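Local coordinates for NADPH-ferredoxin reductase FprA (Mycobacterium tuberculosis, PDB 1LQT), which probably supplies electrons to P450 systems as an FAD-containing reductase that transfers electrons between NADP(H) and ferredoxin, at residues M111-I123 with S274-R286. Sequence-based numbering, arbitrary orientation. Where two conformers were deposited one is given.
Sequences MLNIPGEDLPGSI and SPIEIKGKRKVER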
ATOM      1  N   MET A 111       4.773  -7.284  11.692  1.00  9.92           N
ATOM      2  CA  MET A 111       4.875  -7.013  13.117  1.00 10.30           C
ATOM      3  C   MET A 111       6.311  -6.894  13.573  1.00 10.13           C
ATOM      4  O   MET A 111       7.214  -7.419  12.936  1.00 11.20           O
ATOM      5  CB  MET A 111       4.102  -8.064  13.904  0.50 10.79           C
ATOM      6  CG  MET A 111       2.624  -7.942  13.660  0.50 10.23           C
ATOM      7  SD  MET A 111       1.687  -9.195  14.548  0.50 15.04           S
ATOM      8  CE  MET A 111       2.151  -8.914  16.191  0.50 17.56           C
ATOM      9  N   LEU A 112       6.478  -6.191  14.694  1.00 10.17           N
ATOM     10  CA  LEU A 112       7.770  -6.091  15.351  1.00 10.52           C
ATOM     11  C   LEU A 112       8.111  -7.324  16.185  1.00 10.57           C
ATOM     12  O   LEU A 112       9.277  -7.614  16.424  1.00 11.20           O
ATOM     13  CB  LEU A 112       7.764  -4.883  16.289  1.00 10.60           C
ATOM     14  CG  LEU A 112       7.549  -3.535  15.624  1.00 11.53           C
ATOM     15  CD1 LEU A 112       7.287  -2.487  16.678  1.00 11.82           C
ATOM     16  CD2 LEU A 112       8.705  -3.162  14.766  1.00 12.97           C
ATOM     17  N   ASN A 113       7.080  -7.987  16.688  1.00 10.73           N
ATOM     18  CA  ASN A 113       7.250  -9.112  17.601  1.00 11.70           C
ATOM     19  C   ASN A 113       8.017  -8.734  18.869  1.00 11.86           C
ATOM     20  O   ASN A 113       9.015  -9.343  19.220  1.00 12.69           O
ATOM     21  CB  ASN A 113       7.866 -10.309  16.903  1.00 12.67           C
ATOM     22  CG  ASN A 113       7.090 -10.717  15.698  1.00 16.14           C
ATOM     23  OD1 ASN A 113       5.863 -10.854  15.749  1.00 18.00           O
ATOM     24  ND2 ASN A 113       7.781 -10.836  14.583  1.00 20.95           N
ATOM     25  N   ILE A 114       7.502  -7.717  19.562  1.00 11.22           N
ATOM     26  CA  ILE A 114       8.079  -7.268  20.820  1.00 11.24           C
ATOM     27  C   ILE A 114       6.975  -7.154  21.860  1.00 11.16           C
ATOM     28  O   ILE A 114       5.806  -6.984  21.527  1.00 11.56           O
ATOM     29  CB  ILE A 114       8.825  -5.925  20.654  1.00 11.30           C
ATOM     30  CG1 ILE A 114       7.884  -4.761  20.305  1.00 10.67           C
ATOM     31  CG2 ILE A 114       9.981  -6.048  19.717  1.00 11.32           C
ATOM     32  CD1 ILE A 114       8.584  -3.443  20.246  1.00 11.18           C
ATOM     33  N   PRO A 115       7.342  -7.239  23.135  1.00 12.05           N
ATOM     34  CA  PRO A 115       6.348  -7.117  24.192  1.00 12.96           C
ATOM     35  C   PRO A 115       5.694  -5.754  24.152  1.00 12.61           C
ATOM     36  O   PRO A 115       6.355  -4.746  23.912  1.00 12.45           O
ATOM     37  CB  PRO A 115       7.155  -7.327  25.483  1.00 13.65           C
ATOM     38  CG  PRO A 115       8.389  -8.023  25.061  1.00 15.30           C
ATOM     39  CD  PRO A 115       8.674  -7.562  23.668  1.00 12.62           C
ATOM     40  N   GLY A 116       4.388  -5.734  24.379  1.00 12.62           N
ATOM     41  CA  GLY A 116       3.617  -4.517  24.390  1.00 12.79           C
ATOM     42  C   GLY A 116       3.066  -4.090  23.056  1.00 11.50           C
ATOM     43  O   GLY A 116       2.344  -3.106  22.984  1.00 12.57           O
ATOM     44  N   GLU A 117       3.403  -4.804  21.984  1.00 11.89           N
ATOM     45  CA  GLU A 117       2.977  -4.412  20.661  1.00 11.45           C
ATOM     46  C   GLU A 117       1.456  -4.367  20.499  1.00 11.71           C
ATOM     47  O   GLU A 117       0.968  -3.642  19.654  1.00 11.79           O
ATOM     48  CB  GLU A 117       3.603  -5.350  19.652  1.00 12.32           C
ATOM     49  CG  GLU A 117       3.355  -4.989  18.205  1.00 13.06           C
ATOM     50  CD  GLU A 117       4.216  -5.783  17.243  1.00 11.48           C
ATOM     51  OE1 GLU A 117       4.722  -6.891  17.607  1.00 12.89           O
ATOM     52  OE2 GLU A 117       4.351  -5.288  16.127  1.00 11.83           O
ATOM     53  N   ASP A 118       0.745  -5.138  21.318  1.00 13.46           N
ATOM     54  CA  ASP A 118      -0.704  -5.170  21.264  1.00 14.70           C
ATOM     55  C   ASP A 118      -1.389  -4.137  22.141  1.00 14.51           C
ATOM     56  O   ASP A 118      -2.604  -4.102  22.196  1.00 15.83           O
ATOM     57  CB  ASP A 118      -1.195  -6.560  21.674  1.00 16.87           C
ATOM     58  CG  ASP A 118      -0.620  -7.030  23.049  1.00 23.31           C
ATOM     59  OD1 ASP A 118       0.470  -6.550  23.557  1.00 26.38           O
ATOM     60  OD2 ASP A 118      -1.215  -7.948  23.693  1.00 31.00           O
ATOM     61  N   LEU A 119      -0.652  -3.297  22.856  1.00 13.58           N
ATOM     62  CA  LEU A 119      -1.310  -2.277  23.667  1.00 13.14           C
ATOM     63  C   LEU A 119      -2.075  -1.292  22.812  1.00 12.77           C
ATOM     64  O   LEU A 119      -1.630  -0.924  21.734  1.00 12.90           O
ATOM     65  CB  LEU A 119      -0.275  -1.494  24.467  1.00 13.56           C
ATOM     66  CG  LEU A 119       0.292  -2.181  25.690  1.00 14.86           C
ATOM     67  CD1 LEU A 119       1.539  -1.443  26.158  1.00 14.75           C
ATOM     68  CD2 LEU A 119      -0.735  -2.251  26.801  1.00 16.50           C
ATOM     69  N   PRO A 120      -3.224  -0.837  23.315  1.00 13.47           N
ATOM     70  CA  PRO A 120      -3.885   0.273  22.663  1.00 13.34           C
ATOM     71  C   PRO A 120      -2.886   1.421  22.496  1.00 12.24           C
ATOM     72  O   PRO A 120      -2.161   1.735  23.425  1.00 13.07           O
ATOM     73  CB  PRO A 120      -4.997   0.635  23.646  1.00 14.00           C
ATOM     74  CG  PRO A 120      -5.322  -0.677  24.263  1.00 15.32           C
ATOM     75  CD  PRO A 120      -3.991  -1.329  24.480  1.00 14.54           C
ATOM     76  N   GLY A 121      -2.866   2.017  21.327  1.00 11.74           N
ATOM     77  CA  GLY A 121      -1.885   3.043  21.008  1.00 11.46           C
ATOM     78  C   GLY A 121      -0.713   2.534  20.190  1.00 10.35           C
ATOM     79  O   GLY A 121       0.101   3.332  19.777  1.00 10.84           O
ATOM     80  N   SER A 122      -0.591   1.220  20.024  1.00 10.27           N
ATOM     81  CA  SER A 122       0.441   0.597  19.193  1.00 10.14           C
ATOM     82  C   SER A 122      -0.244  -0.028  17.988  1.00 10.17           C
ATOM     83  O   SER A 122      -1.009  -0.964  18.141  1.00 11.00           O
ATOM     84  CB  SER A 122       1.176  -0.475  19.978  1.00 10.19           C
ATOM     85  OG  SER A 122       2.035  -1.223  19.136  1.00 10.35           O
ATOM     86  N   ILE A 123       0.008   0.532  16.815  1.00  9.65           N
ATOM     87  CA  ILE A 123      -0.666   0.141  15.586  1.00  9.58           C
ATOM     88  C   ILE A 123       0.329   0.043  14.457  1.00  9.37           C
ATOM     89  O   ILE A 123       1.457   0.484  14.588  1.00  9.51           O
ATOM     90  CB  ILE A 123      -1.813   1.133  15.234  1.00 10.89           C
ATOM     91  CG1 ILE A 123      -1.275   2.526  14.926  1.00 11.23           C
ATOM     92  CG2 ILE A 123      -2.829   1.166  16.331  1.00 13.96           C
ATOM     93  CD1 ILE A 123      -2.362   3.514  14.533  1.00 13.36           C
ATOM     94  N   SER A 274      16.481   0.314  17.640  1.00  9.31           N
ATOM     95  CA  SER A 274      15.381  -0.627  17.527  1.00  9.13           C
ATOM     96  C   SER A 274      14.436  -0.493  18.703  1.00  9.33           C
ATOM     97  O   SER A 274      14.846  -0.277  19.833  1.00 10.13           O
ATOM     98  CB  SER A 274      15.891  -2.070  17.486  1.00  9.51           C
ATOM     99  OG  SER A 274      16.483  -2.384  16.261  1.00 10.07           O
ATOM    100  N   PRO A 275      13.139  -0.720  18.462  1.00  9.25           N
ATOM    101  CA  PRO A 275      12.182  -0.814  19.556  1.00  9.35           C
ATOM    102  C   PRO A 275      12.318  -2.169  20.232  1.00  9.81           C
ATOM    103  O   PRO A 275      12.274  -3.206  19.584  1.00 10.28           O
ATOM    104  CB  PRO A 275      10.842  -0.676  18.876  1.00  9.66           C
ATOM    105  CG  PRO A 275      11.059  -1.287  17.506  1.00 10.18           C
ATOM    106  CD  PRO A 275      12.487  -0.923  17.152  1.00  9.58           C
ATOM    107  N   ILE A 276      12.483  -2.165  21.544  1.00  9.94           N
ATOM    108  CA  ILE A 276      12.661  -3.380  22.317  1.00 10.06           C
ATOM    109  C   ILE A 276      11.386  -3.822  23.015  1.00 10.59           C
ATOM    110  O   ILE A 276      11.065  -5.009  23.067  1.00 11.27           O
ATOM    111  CB  ILE A 276      13.797  -3.166  23.358  1.00 10.59           C
ATOM    112  CG1 ILE A 276      15.091  -2.682  22.702  1.00 11.15           C
ATOM    113  CG2 ILE A 276      14.038  -4.420  24.191  1.00 12.70           C
ATOM    114  CD1 ILE A 276      15.688  -3.651  21.696  1.00 12.54           C
ATOM    115  N   GLU A 277      10.652  -2.872  23.572  1.00 11.25           N
ATOM    116  CA  GLU A 277       9.431  -3.150  24.290  1.00 11.70           C
ATOM    117  C   GLU A 277       8.597  -1.896  24.312  1.00 10.92           C
ATOM    118  O   GLU A 277       9.137  -0.789  24.356  1.00 11.91           O
ATOM    119  CB  GLU A 277       9.761  -3.582  25.723  1.00 13.80           C
ATOM    120  CG  GLU A 277       8.549  -3.875  26.575  1.00 16.68           C
ATOM    121  CD  GLU A 277       8.850  -4.510  27.915  1.00 21.50           C
ATOM    122  OE1 GLU A 277      10.041  -4.603  28.255  1.00 24.70           O
ATOM    123  OE2 GLU A 277       7.878  -4.899  28.614  1.00 23.47           O
ATOM    124  N   ILE A 278       7.286  -2.059  24.292  1.00 10.83           N
ATOM    125  CA  ILE A 278       6.349  -0.959  24.417  1.00 11.25           C
ATOM    126  C   ILE A 278       5.641  -1.157  25.753  1.00 11.55           C
ATOM    127  O   ILE A 278       5.220  -2.269  26.071  1.00 12.23           O
ATOM    128  CB  ILE A 278       5.362  -0.990  23.250  1.00 11.70           C
ATOM    129  CG1 ILE A 278       6.111  -0.789  21.931  1.00 10.92           C
ATOM    130  CG2 ILE A 278       4.276   0.069  23.419  1.00 14.29           C
ATOM    131  CD1 ILE A 278       5.314  -1.109  20.692  1.00 13.33           C
ATOM    132  N   LYS A 279       5.558  -0.103  26.567  1.00 12.32           N
ATOM    133  CA  LYS A 279       5.066  -0.237  27.953  1.00 12.94           C
ATOM    134  C   LYS A 279       3.961   0.732  28.257  1.00 12.67           C
ATOM    135  O   LYS A 279       3.831   1.779  27.633  1.00 12.88           O
ATOM    136  CB  LYS A 279       6.219   0.015  28.942  1.00 13.82           C
ATOM    137  CG  LYS A 279       7.412  -0.957  28.825  1.00 16.45           C
ATOM    138  CD  LYS A 279       8.461  -0.651  29.905  1.00 19.97           C
ATOM    139  CE  LYS A 279       9.511  -1.713  30.143  1.00 24.50           C
ATOM    140  NZ  LYS A 279      10.413  -1.302  31.286  1.00 28.43           N
ATOM    141  N   GLY A 280       3.172   0.369  29.249  1.00 14.93           N
ATOM    142  CA  GLY A 280       2.114   1.227  29.731  1.00 16.21           C
ATOM    143  C   GLY A 280       1.076   0.425  30.448  1.00 18.70           C
ATOM    144  O   GLY A 280       1.028  -0.790  30.311  1.00 19.20           O
ATOM    145  N   LYS A 281       0.289   1.162  31.233  1.00 21.30           N
ATOM    146  CA  LYS A 281      -0.841   0.678  31.993  1.00 23.24           C
ATOM    147  C   LYS A 281      -2.034   0.844  31.088  1.00 23.09           C
ATOM    148  O   LYS A 281      -2.588   1.939  30.924  1.00 24.71           O
ATOM    149  CB  LYS A 281      -1.018   1.521  33.266  1.00 24.50           C
ATOM    150  CG  LYS A 281      -2.251   1.244  34.113  1.00 27.07           C
ATOM    151  CD  LYS A 281      -2.444   2.309  35.227  1.00 30.09           C
ATOM    152  CE  LYS A 281      -3.895   2.313  35.743  1.00 31.59           C
ATOM    153  NZ  LYS A 281      -4.264   3.275  36.875  1.00 31.60           N
ATOM    154  N   ARG A 282      -2.383  -0.270  30.482  1.00 21.48           N
ATOM    155  CA  ARG A 282      -3.531  -0.384  29.598  1.00 21.17           C
ATOM    156  C   ARG A 282      -3.459   0.338  28.256  1.00 18.75           C
ATOM    157  O   ARG A 282      -4.356   0.192  27.438  1.00 19.81           O
ATOM    158  CB  ARG A 282      -4.815   0.039  30.335  1.00 22.17           C
ATOM    159  CG  ARG A 282      -4.970  -0.612  31.701  1.00 26.14           C
ATOM    160  CD  ARG A 282      -6.375  -0.474  32.277  1.00 30.65           C
ATOM    161  NE  ARG A 282      -6.733   0.931  32.458  1.00 34.06           N
ATOM    162  CZ  ARG A 282      -6.713   1.558  33.628  1.00 36.67           C
ATOM    163  NH1 ARG A 282      -6.366   0.905  34.729  1.00 37.88           N
ATOM    164  NH2 ARG A 282      -7.045   2.841  33.700  1.00 38.23           N
ATOM    165  N   LYS A 283      -2.396   1.104  28.013  1.00 16.98           N
ATOM    166  CA  LYS A 283      -2.196   1.779  26.731  1.00 15.37           C
ATOM    167  C   LYS A 283      -0.735   2.155  26.661  1.00 13.89           C
ATOM    168  O   LYS A 283      -0.028   2.121  27.659  1.00 14.46           O
ATOM    169  CB  LYS A 283      -3.032   3.041  26.623  1.00 16.64           C
ATOM    170  CG  LYS A 283      -2.676   4.080  27.693  1.00 19.70           C
ATOM    171  CD  LYS A 283      -3.593   5.293  27.643  1.00 24.66           C
ATOM    172  CE  LYS A 283      -3.215   6.354  28.679  1.00 26.79           C
ATOM    173  NZ  LYS A 283      -3.974   7.645  28.435  1.00 30.99           N
ATOM    174  N   VAL A 284      -0.284   2.521  25.476  1.00 12.20           N
ATOM    175  CA  VAL A 284       1.093   2.927  25.306  1.00 11.26           C
ATOM    176  C   VAL A 284       1.376   4.190  26.102  1.00 10.95           C
ATOM    177  O   VAL A 284       0.675   5.200  25.957  1.00 11.49           O
ATOM    178  CB  VAL A 284       1.392   3.185  23.828  1.00 11.15           C
ATOM    179  CG1 VAL A 284       2.784   3.745  23.645  1.00 12.05           C
ATOM    180  CG2 VAL A 284       1.232   1.931  23.005  1.00 11.35           C
ATOM    181  N   GLU A 285       2.461   4.124  26.891  1.00 11.23           N
ATOM    182  CA  GLU A 285       2.948   5.274  27.642  0.50 11.44           C
ATOM    183  C   GLU A 285       4.421   5.538  27.451  1.00 10.40           C
ATOM    184  O   GLU A 285       4.874   6.653  27.631  1.00 11.15           O
ATOM    185  CB  GLU A 285       2.649   5.120  29.126  0.50 12.31           C
ATOM    186  CG  GLU A 285       1.167   5.117  29.426  0.50 13.06           C
ATOM    187  CD  GLU A 285       0.879   5.021  30.903  0.50 15.63           C
ATOM    188  OE1 GLU A 285       0.763   3.885  31.431  0.50 16.06           O
ATOM    189  OE2 GLU A 285       0.798   6.090  31.531  0.50 18.93           O
ATOM    190  N   ARG A 286       5.198   4.524  27.106  1.00 11.33           N
ATOM    191  CA  ARG A 286       6.643   4.686  26.907  1.00 11.58           C
ATOM    192  C   ARG A 286       7.134   3.558  26.034  1.00  9.94           C
ATOM    193  O   ARG A 286       6.480   2.523  25.897  1.00 11.27           O
ATOM    194  CB  ARG A 286       7.414   4.839  28.185  1.00 14.45           C
ATOM    195  CG  ARG A 286       7.246   3.806  29.189  0.50 15.28           C
ATOM    196  CD  ARG A 286       7.409   4.299  30.704  0.50 13.95           C
ATOM    197  NE  ARG A 286       6.739   3.288  31.500  0.50 13.15           N
ATOM    198  CZ  ARG A 286       5.505   3.334  31.919  0.50 12.16           C
ATOM    199  NH1 ARG A 286       4.798   4.446  31.816  0.50 10.97           N
ATOM    200  NH2 ARG A 286       5.002   2.271  32.544  0.50 15.79           N
TER
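Pro115 and Pro120, each followed by a glycine, bring the turns of 111-123 against the strand end and hairpin loop of 274-286, a worked example of how two backbone hydrogen bonds can dock a run of turns onto a strand end and the turn that follows it. Ile278 N donates a hydrogen bond to Pro115 O at 2.9 Å, almost straight at 176°, while Val284 N donates one to Pro120 O at 2.9 Å, less straight at 155°. Between them, Gly116 CA lies 3.2 Å from Ile278 O in a CA-H...O contact. Both glycines sit at the third position of type II turns, Ile114 to Glu117 and Leu119 to Ser122.

Apolar side chains fill in around these bonds. With chi1 at 66°, Ile114 sends CG1 between its own backbone N and carbonyl carbon, and CD1 meets both Pro275 CB, at 3.8 Å, and Ile278 CG1. The Leu112 methyls CD1 and CD2 meet Pro275 CG, the two side chains crossing at about a right angle; Leu112 also lies close to the bound NADP derivative. Leu119 splits its branches: CD1 approaches Ile278 O and the 279-280 peptide, whereas CD2 lies 3.9 Å from Lys283 N. Ile278 CD1 ends 3.6 Å from Ser122 OG, whose hydroxyl donates to Glu117 O. The Glu117 carboxylate in turn takes Leu112 N on the syn side of OE2, tying the loop's start to its turn.

Ile278 and Val284 also touch Val318 of strand 317-320, the neighbour of edge strand 122-124 in the parallel sheet. The contact thus joins that sheet to the antiparallel one, where strand 273-279 pairs with 286-296.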